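Local coordinates for protein cysteine hydrolase (Vibrio cholerae, PDB 6V98) that probably acts as a cysteine hydrolase toxin, an effector that the type VI secretion system delivers into target cells, at residues 46-51 and 55-60. Numbering follows the deposited sequence.
Sequences GVILIN and GVTRYY
Tyr59 lies across from Ile48 in a non-hydrogen-bonded pair of an antiparallel beta hairpin, and its ring shows how one long side chain can reach along a partner strand. Tyr59 CB starts 4.1 Å from Val47 O. With CG anti to the backbone N (chi1 176°), the ring runs back over the 46-51 strand instead of standing off it: Tyr59 CD2 comes to 3.4 Å from Val47 O and also meets CG1 of Ile48, which sits at the ring edge, in its plane. Farther out, CE2 passes Val47 N, CZ nears Gly46 CA, and Tyr59 OH ends 3.4 Å from Gly46 CA, where a glycine provides no side chain to collide with the phenol. The hydroxyl is hydrogen-bonded to Glu61. Beneath this, paired backbone bonds join Val47 to Tyr60 and Leu49 to Arg58, the Leu49 N to Arg58 O bond being 2.8 Å long and nearly straight (169°). At the turn, Asn51 and Gly55 close the hairpin, and Thr57 OG1 donates a hydrogen bond to Gly55 O from above its carbonyl plane. Within the seven-stranded antiparallel sheet the hairpin lies between strand 5-12, beside 44-50, and the edge strand 75-78, beside 57-63; Ile48 and Tyr59 pack on helix 93-107, Leu49 and Tyr60 on helix 123-134.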
loop_
_atom_site.group_PDB
_atom_site.type_symbol
_atom_site.label_atom_id
_atom_site.label_comp_id
_atom_site.label_asym_id
_atom_site.label_seq_id
_atom_site.Cartn_x
_atom_site.Cartn_y
_atom_site.Cartn_z
ATOM N N GLY A 46 0.110 0.475 -3.446
ATOM C CA GLY A 46 -0.452 -0.575 -2.607
ATOM C C GLY A 46 -0.142 -0.282 -1.151
ATOM O O GLY A 46 0.357 0.802 -0.861
ATOM N N VAL A 47 -0.429 -1.197 -0.224
ATOM C CA VAL A 47 -0.138 -0.924 1.183
ATOM C C VAL A 47 0.280 -2.212 1.880
ATOM O O VAL A 47 -0.354 -3.257 1.722
ATOM C CB VAL A 47 -1.332 -0.249 1.901
ATOM C CG1 VAL A 47 -2.592 -1.119 1.859
ATOM C CG2 VAL A 47 -0.950 0.152 3.334
ATOM N N ILE A 48 1.362 -2.129 2.643
ATOM C CA ILE A 48 1.797 -3.203 3.519
ATOM C C ILE A 48 1.281 -2.922 4.916
ATOM O O ILE A 48 1.397 -1.797 5.413
ATOM C CB ILE A 48 3.331 -3.315 3.535
ATOM C CG1 ILE A 48 3.842 -3.599 2.125
ATOM C CG2 ILE A 48 3.752 -4.408 4.509
ATOM C CD1 ILE A 48 5.384 -3.567 2.002
ATOM N N LEU A 49 0.747 -3.950 5.568
ATOM C CA LEU A 49 0.229 -3.842 6.926
ATOM C C LEU A 49 0.951 -4.852 7.806
ATOM O O LEU A 49 0.967 -6.043 7.491
ATOM C CB LEU A 49 -1.283 -4.101 6.952
ATOM C CG LEU A 49 -1.890 -4.271 8.346
ATOM C CD1 LEU A 49 -1.928 -2.939 9.057
ATOM C CD2 LEU A 49 -3.287 -4.860 8.254
ATOM N N ILE A 50 1.541 -4.390 8.907
ATOM C CA ILE A 50 2.333 -5.262 9.774
ATOM C C ILE A 50 1.848 -5.166 11.214
ATOM O O ILE A 50 1.707 -4.063 11.756
ATOM C CB ILE A 50 3.830 -4.925 9.711
ATOM C CG1 ILE A 50 4.331 -5.070 8.279
ATOM C CG2 ILE A 50 4.602 -5.857 10.655
ATOM C CD1 ILE A 50 5.692 -4.451 8.055
ATOM N N ASN A 51 1.604 -6.326 11.828
ATOM C CA ASN A 51 1.356 -6.423 13.263
ATOM C C ASN A 51 2.645 -6.147 14.032
ATOM O O ASN A 51 3.623 -6.893 13.901
ATOM C CB ASN A 51 0.830 -7.814 13.614
ATOM C CG ASN A 51 0.338 -7.904 15.050
ATOM O OD1 ASN A 51 1.086 -7.636 15.987
ATOM N ND2 ASN A 51 -0.932 -8.252 15.225
ATOM N N GLY A 55 4.740 -9.436 13.842
ATOM C CA GLY A 55 5.343 -9.382 12.533
ATOM C C GLY A 55 4.497 -9.962 11.421
ATOM O O GLY A 55 4.965 -10.017 10.274
ATOM N N VAL A 56 3.277 -10.415 11.723
ATOM C CA VAL A 56 2.371 -10.879 10.679
ATOM C C VAL A 56 2.111 -9.741 9.701
ATOM O O VAL A 56 1.774 -8.621 10.108
ATOM C CB VAL A 56 1.061 -11.398 11.299
ATOM C CG1 VAL A 56 0.048 -11.709 10.213
ATOM C CG2 VAL A 56 1.320 -12.638 12.162
ATOM N N THR A 57 2.249 -10.036 8.403
ATOM C CA THR A 57 2.271 -9.046 7.332
ATOM C C THR A 57 1.182 -9.344 6.303
ATOM O O THR A 57 0.974 -10.498 5.922
ATOM C CB THR A 57 3.656 -9.041 6.647
ATOM O OG1 THR A 57 4.666 -8.788 7.630
ATOM C CG2 THR A 57 3.757 -7.965 5.581
ATOM N N ARG A 58 0.493 -8.295 5.853
ATOM C CA ARG A 58 -0.490 -8.366 4.777
ATOM C C ARG A 58 -0.158 -7.330 3.713
ATOM O O ARG A 58 0.425 -6.286 3.998
ATOM C CB ARG A 58 -1.924 -8.098 5.280
ATOM C CG ARG A 58 -2.322 -8.921 6.480
ATOM C CD ARG A 58 -2.506 -10.360 6.069
ATOM N NE ARG A 58 -3.067 -11.158 7.150
ATOM C CZ ARG A 58 -2.480 -12.233 7.669
ATOM N NH1 ARG A 58 -1.300 -12.647 7.210
ATOM N NH2 ARG A 58 -3.077 -12.895 8.652
ATOM N N TYR A 59 -0.588 -7.600 2.483
ATOM C CA TYR A 59 -0.463 -6.633 1.402
ATOM C C TYR A 59 -1.777 -6.577 0.639
ATOM O O TYR A 59 -2.326 -7.620 0.268
ATOM C CB TYR A 59 0.703 -6.979 0.458
ATOM C CG TYR A 59 0.795 -6.033 -0.718
ATOM C CD1 TYR A 59 0.151 -6.326 -1.919
ATOM C CD2 TYR A 59 1.491 -4.833 -0.621
ATOM C CE1 TYR A 59 0.203 -5.449 -2.995
ATOM C CE2 TYR A 59 1.538 -3.944 -1.686
ATOM C CZ TYR A 59 0.897 -4.258 -2.863
ATOM O OH TYR A 59 0.954 -3.399 -3.933
ATOM N N TYR A 60 -2.290 -5.360 0.434
ATOM C CA TYR A 60 -3.516 -5.120 -0.310
ATOM C C TYR A 60 -3.292 -4.013 -1.325
ATOM O O TYR A 60 -2.459 -3.122 -1.125
ATOM C CB TYR A 60 -4.668 -4.705 0.621
ATOM C CG TYR A 60 -5.319 -5.838 1.372
ATOM C CD1 TYR A 60 -4.739 -6.384 2.522
ATOM C CD2 TYR A 60 -6.530 -6.357 0.936
ATOM C CE1 TYR A 60 -5.368 -7.430 3.211
ATOM C CE2 TYR A 60 -7.164 -7.387 1.608
ATOM C CZ TYR A 60 -6.591 -7.923 2.737
ATOM O OH TYR A 60 -7.260 -8.952 3.367
#